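Local coordinates for protein putative isocitrate dehydrogenase, NAD-dependent (Methylococcus capsulatus, PDB 6LKY) that binds NAD and probably acts as an NAD-dependent isocitrate dehydrogenase, oxidising isocitrate with the help of a magnesium ion, at residues A[27-32]-A[286-291]; A[101-106]-A[306-311]. The protein carries 1 engineered substitution. One frame throughout, in Å; residues are numbered along the deposited sequence.

From the N terminus, the chain runs through strand 2-7 and helix 13-26 into 27-32, the first half of interaction 1. It next reaches 101-106, a loop between strands 92-98 and 111-117 that opens interaction 2. Much of the large mixed sheet follows before helix 278-290 brings 286-291 back to 27-32 and closes the first loop. The next helix, 294-310, carries 306-311 to 101-106 and closes the second. The two contacts therefore cross and do not nest. They lie about 26 Å apart, centre to centre. Interaction 1 ties helix 278-290 to the early helix-to-strand turn; interaction 2 ties helix 294-310 to the loop 101-106.

Interaction 1: residues A[27-32]-A[286-291]; sequences TGVQVQ and MMLEHI
The turn that leads from helix 13-26 into strand 31-35 passes the last turn of helix 278-290: the closest CA atoms, those of Val29 and Leu288, are 8.5 Å apart. Gly28 makes the bend with a positive phi of 90°, after which the chain extends toward the strand, while the opposing helix runs to His290 and Ile291 leaves it. Side chains alone span the gap. Leu288 supplies the helix's share through one methyl, CD1, which lies 4.1 Å from Val29 CG2. The valine and leucine side chains run past one another, antiparallel, and meet at these two methyls. With CG1 anti to the backbone N (chi1 -172°), the other valine methyl, CG2, is the one turned to the leucine. Leu288 CD1 is also 4.2 Å from Thr27 OG1, a van der Waals approach to a hydroxyl whose polar needs are met by the preceding helix and the turn: OG1 is hydrogen-bonded with Ile24 O and weakly accepts Val29 N at 3.3 Å. On the outer side of the turn Gln30 NE2 bonds to Gly28 O at 3.0 Å, approaching from above the carbonyl plane. Ala296 and Ile300 of helix 294-310 also touch Leu288, while Arg299 donates to Thr27 O. This is apolar packing in an alpha/beta domain of the isocitrate/isopropylmalate dehydrogenase fold, where a helix against the sheet meets the turn into strand 31-35, an edge strand of this chain's sheet.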
loop_
_atom_site.group_PDB
_atom_site.type_symbol
_atom_site.label_atom_id
_atom_site.label_comp_id
_atom_site.label_asym_id
_atom_site.label_seq_id
_atom_site.Cartn_x
_atom_site.Cartn_y
_atom_site.Cartn_z
ATOM N N THR A 27 -29.404 15.599 -15.974
ATOM C CA THR A 27 -30.397 14.965 -15.110
ATOM C C THR A 27 -31.575 15.875 -14.799
ATOM O O THR A 27 -32.593 15.392 -14.294
ATOM C CB THR A 27 -29.773 14.535 -13.779
ATOM O OG1 THR A 27 -29.384 15.707 -13.053
ATOM C CG2 THR A 27 -28.566 13.642 -13.997
ATOM N N GLY A 28 -31.453 17.173 -15.069
ATOM C CA GLY A 28 -32.474 18.136 -14.724
ATOM C C GLY A 28 -32.336 18.767 -13.359
ATOM O O GLY A 28 -33.134 19.652 -13.023
ATOM N N VAL A 29 -31.343 18.363 -12.565
ATOM C CA VAL A 29 -31.123 18.997 -11.271
ATOM C C VAL A 29 -30.681 20.442 -11.469
ATOM O O VAL A 29 -29.914 20.764 -12.387
ATOM C CB VAL A 29 -30.104 18.197 -10.443
ATOM C CG1 VAL A 29 -30.022 18.746 -9.034
ATOM C CG2 VAL A 29 -30.535 16.745 -10.383
ATOM N N GLN A 30 -31.174 21.320 -10.606
ATOM C CA GLN A 30 -30.926 22.752 -10.702
ATOM C C GLN A 30 -29.704 23.125 -9.872
ATOM O O GLN A 30 -29.732 23.016 -8.641
ATOM C CB GLN A 30 -32.148 23.531 -10.220
ATOM C CG GLN A 30 -33.461 23.023 -10.794
ATOM C CD GLN A 30 -33.705 23.523 -12.204
ATOM O OE1 GLN A 30 -34.063 24.685 -12.408
ATOM N NE2 GLN A 30 -33.512 22.647 -13.188
ATOM N N VAL A 31 -28.649 23.594 -10.537
ATOM C CA VAL A 31 -27.407 23.967 -9.872
ATOM C C VAL A 31 -27.011 25.376 -10.287
ATOM O O VAL A 31 -26.842 25.649 -11.481
ATOM C CB VAL A 31 -26.260 22.995 -10.192
ATOM C CG1 VAL A 31 -25.048 23.339 -9.338
ATOM C CG2 VAL A 31 -26.693 21.549 -9.988
ATOM N N GLN A 32 -26.822 26.252 -9.305
ATOM C CA GLN A 32 -26.080 27.494 -9.502
ATOM C C GLN A 32 -24.610 27.219 -9.170
ATOM O O GLN A 32 -24.240 27.106 -8.000
ATOM C CB GLN A 32 -26.660 28.603 -8.631
ATOM C CG GLN A 32 -26.088 29.992 -8.920
ATOM C CD GLN A 32 -26.454 31.008 -7.850
ATOM O OE1 GLN A 32 -27.461 30.860 -7.157
ATOM N NE2 GLN A 32 -25.628 32.039 -7.702
ATOM N N MET A 286 -22.211 11.044 -6.356
ATOM C CA MET A 286 -22.144 11.041 -4.894
ATOM C C MET A 286 -22.604 12.380 -4.335
ATOM O O MET A 286 -23.323 12.433 -3.326
ATOM C CB MET A 286 -20.716 10.746 -4.420
ATOM C CG MET A 286 -20.172 9.369 -4.752
ATOM S SD MET A 286 -18.569 9.070 -3.947
ATOM C CE MET A 286 -19.115 8.774 -2.266
ATOM N N MET A 287 -22.200 13.474 -4.991
ATOM C CA MET A 287 -22.627 14.800 -4.571
ATOM C C MET A 287 -24.146 14.942 -4.672
ATOM O O MET A 287 -24.798 15.436 -3.743
ATOM C CB MET A 287 -21.929 15.861 -5.425
ATOM C CG MET A 287 -22.230 17.295 -5.012
ATOM S SD MET A 287 -21.218 18.514 -5.882
ATOM C CE MET A 287 -21.791 18.303 -7.574
ATOM N N LEU A 288 -24.729 14.499 -5.792
ATOM C CA LEU A 288 -26.179 14.611 -5.960
ATOM C C LEU A 288 -26.912 13.845 -4.872
ATOM O O LEU A 288 -27.860 14.362 -4.271
ATOM C CB LEU A 288 -26.615 14.114 -7.345
ATOM C CG LEU A 288 -26.215 14.981 -8.547
ATOM C CD1 LEU A 288 -27.051 14.666 -9.781
ATOM C CD2 LEU A 288 -26.291 16.453 -8.205
ATOM N N GLU A 289 -26.454 12.627 -4.573
ATOM C CA GLU A 289 -27.063 11.859 -3.493
ATOM C C GLU A 289 -26.977 12.607 -2.169
ATOM O O GLU A 289 -27.964 12.697 -1.430
ATOM C CB GLU A 289 -26.393 10.496 -3.369
ATOM C CG GLU A 289 -26.906 9.688 -2.195
ATOM C CD GLU A 289 -25.867 8.725 -1.661
ATOM O OE1 GLU A 289 -25.379 8.950 -0.532
ATOM O OE2 GLU A 289 -25.528 7.755 -2.376
ATOM N N HIS A 290 -25.800 13.156 -1.854
ATOM C CA HIS A 290 -25.635 13.868 -0.587
ATOM C C HIS A 290 -26.618 15.035 -0.437
ATOM O O HIS A 290 -27.117 15.288 0.663
ATOM C CB HIS A 290 -24.201 14.365 -0.441
ATOM C CG HIS A 290 -23.925 15.003 0.883
ATOM N ND1 HIS A 290 -23.706 14.268 2.031
ATOM C CD2 HIS A 290 -23.848 16.306 1.246
ATOM C CE1 HIS A 290 -23.496 15.095 3.043
ATOM N NE2 HIS A 290 -23.578 16.337 2.594
ATOM N N ILE A 291 -26.876 15.784 -1.510
ATOM C CA ILE A 291 -27.678 17.001 -1.391
ATOM C C ILE A 291 -29.159 16.708 -1.608
ATOM O O ILE A 291 -29.959 17.630 -1.802
ATOM C CB ILE A 291 -27.202 18.081 -2.378
ATOM C CG1 ILE A 291 -27.311 17.564 -3.810
ATOM C CG2 ILE A 291 -25.788 18.521 -2.043
ATOM C CD1 ILE A 291 -26.963 18.603 -4.858
#

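Interaction 2: residues A[101-106]-A[306-311]; sequences EGTDTA and EVIEDG
Helix 294-310 ends against the loop that joins strands 92-98 and 111-117, and Glu101 and Glu309 make the broadest part of this junction. Their side chains lie side by side and point the same way. Glu309 CG sits over the face of the Glu101 carboxylate, 3.7 Å from Glu101 CD, and also touches the Glu101 methylenes. Glu101 is extended, with CG anti to the backbone N, whereas Glu309 bends at chi2 (-81°). The carboxylate planes are 45° apart, and Glu101 OE2 comes within 3.9 Å of Glu309 OE2. Like charges this close should raise the cost of ionising both acids, although both residues are exposed and solvent can screen them. The backbone joins in: Glu309 CA makes a C-H...O contact of 3.5 Å with Glu101 O, bent to 126° at the hydrogen. In this isocitrate/isopropylmalate dehydrogenase fold the loop thus meets the helix's final turn, just before Gly311 leaves the helix with positive phi. Gly102 also has a positive phi, which by itself calls for glycine, and its lack of a side chain leaves room beside Glu309 CA and Ile308 O. On the inner side the buried Ile308 places CG2 3.9 Å from Glu101 O and 4.2 Å from Thr103 CG2. Phe100, Leu246, Leu318 and Met329 pack around the same isoleucine; the Ile308 side chain lies about 11 Å from a bound NAD. Thr103 turns its hydroxyl to Phe100 O, and farther along the loop Ala106 packs on Ala106 of the second subunit.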
loop_
_atom_site.group_PDB
_atom_site.type_symbol
_atom_site.label_atom_id
_atom_site.label_comp_id
_atom_site.label_asym_id
_atom_site.label_seq_id
_atom_site.Cartn_x
_atom_site.Cartn_y
_atom_site.Cartn_z
ATOM N N GLU A 101 -19.384 -3.790 -14.752
ATOM C CA GLU A 101 -19.503 -4.829 -15.769
ATOM C C GLU A 101 -18.870 -4.372 -17.084
ATOM O O GLU A 101 -19.111 -3.258 -17.554
ATOM C CB GLU A 101 -20.974 -5.190 -15.976
ATOM C CG GLU A 101 -21.188 -6.395 -16.876
ATOM C CD GLU A 101 -22.658 -6.695 -17.109
ATOM O OE1 GLU A 101 -23.515 -5.984 -16.536
ATOM O OE2 GLU A 101 -22.949 -7.636 -17.875
ATOM N N GLY A 102 -18.030 -5.224 -17.656
ATOM C CA GLY A 102 -17.406 -4.959 -18.935
ATOM C C GLY A 102 -15.940 -4.583 -18.875
ATOM O O GLY A 102 -15.305 -4.501 -19.933
ATOM N N THR A 103 -15.379 -4.342 -17.692
ATOM C CA THR A 103 -13.977 -3.955 -17.600
ATOM C C THR A 103 -13.077 -5.166 -17.813
ATOM O O THR A 103 -13.441 -6.302 -17.493
ATOM C CB THR A 103 -13.666 -3.322 -16.235
ATOM O OG1 THR A 103 -14.037 -4.222 -15.179
ATOM C CG2 THR A 103 -14.420 -2.009 -16.055
ATOM N N ASP A 104 -11.878 -4.912 -18.340
ATOM C CA ASP A 104 -10.865 -5.960 -18.488
ATOM C C ASP A 104 -10.096 -6.078 -17.171
ATOM O O ASP A 104 -9.000 -5.539 -16.992
ATOM C CB ASP A 104 -9.936 -5.664 -19.656
ATOM C CG ASP A 104 -8.909 -6.762 -19.861
ATOM O OD1 ASP A 104 -9.126 -7.881 -19.356
ATOM O OD2 ASP A 104 -7.883 -6.511 -20.518
ATOM N N THR A 105 -10.717 -6.768 -16.217
ATOM C CA THR A 105 -10.191 -6.911 -14.869
ATOM C C THR A 105 -10.241 -8.374 -14.459
ATOM O O THR A 105 -11.075 -9.138 -14.947
ATOM C CB THR A 105 -10.986 -6.059 -13.864
ATOM O OG1 THR A 105 -12.389 -6.214 -14.113
ATOM C CG2 THR A 105 -10.600 -4.579 -13.973
ATOM N N ALA A 106 -9.317 -8.766 -13.576
ATOM C CA ALA A 106 -9.348 -10.119 -13.024
ATOM C C ALA A 106 -10.642 -10.388 -12.258
ATOM O O ALA A 106 -11.187 -11.498 -12.311
ATOM C CB ALA A 106 -8.141 -10.337 -12.116
ATOM N N GLU A 306 -23.954 1.607 -18.182
ATOM C CA GLU A 306 -24.382 1.193 -19.514
ATOM C C GLU A 306 -23.325 1.534 -20.560
ATOM O O GLU A 306 -23.016 0.712 -21.433
ATOM C CB GLU A 306 -25.721 1.843 -19.867
ATOM C CG GLU A 306 -26.930 1.185 -19.190
ATOM C CD GLU A 306 -28.154 2.091 -19.142
ATOM O OE1 GLU A 306 -28.086 3.219 -19.679
ATOM O OE2 GLU A 306 -29.181 1.679 -18.552
ATOM N N VAL A 307 -22.747 2.737 -20.478
ATOM C CA VAL A 307 -21.760 3.126 -21.483
ATOM C C VAL A 307 -20.504 2.265 -21.374
ATOM O O VAL A 307 -19.919 1.868 -22.389
ATOM C CB VAL A 307 -21.433 4.623 -21.366
ATOM C CG1 VAL A 307 -20.223 4.975 -22.234
ATOM C CG2 VAL A 307 -22.643 5.458 -21.755
ATOM N N ILE A 308 -20.075 1.943 -20.151
ATOM C CA ILE A 308 -18.853 1.152 -20.004
ATOM C C ILE A 308 -19.098 -0.295 -20.420
ATOM O O ILE A 308 -18.251 -0.920 -21.074
ATOM C CB ILE A 308 -18.324 1.240 -18.558
ATOM C CG1 ILE A 308 -17.778 2.644 -18.266
ATOM C CG2 ILE A 308 -17.274 0.155 -18.310
ATOM C CD1 ILE A 308 -17.497 2.908 -16.797
ATOM N N GLU A 309 -20.262 -0.843 -20.061
ATOM C CA GLU A 309 -20.619 -2.197 -20.474
ATOM C C GLU A 309 -20.703 -2.302 -21.993
ATOM O O GLU A 309 -20.212 -3.271 -22.579
ATOM C CB GLU A 309 -21.947 -2.596 -19.820
ATOM C CG GLU A 309 -22.197 -4.099 -19.674
ATOM C CD GLU A 309 -22.701 -4.762 -20.953
ATOM O OE1 GLU A 309 -23.594 -4.183 -21.613
ATOM O OE2 GLU A 309 -22.218 -5.869 -21.289
ATOM N N ASP A 310 -21.300 -1.300 -22.650
ATOM C CA ASP A 310 -21.357 -1.303 -24.110
ATOM C C ASP A 310 -19.959 -1.331 -24.720
ATOM O O ASP A 310 -19.669 -2.150 -25.601
ATOM C CB ASP A 310 -22.132 -0.082 -24.608
ATOM C CG ASP A 310 -22.222 -0.027 -26.128
ATOM O OD1 ASP A 310 -21.257 0.437 -26.774
ATOM O OD2 ASP A 310 -23.256 -0.457 -26.678
ATOM N N GLY A 311 -19.074 -0.445 -24.257
ATOM C CA GLY A 311 -17.676 -0.496 -24.637
ATOM C C GLY A 311 -17.302 0.163 -25.948
ATOM O O GLY A 311 -16.151 0.037 -26.374
#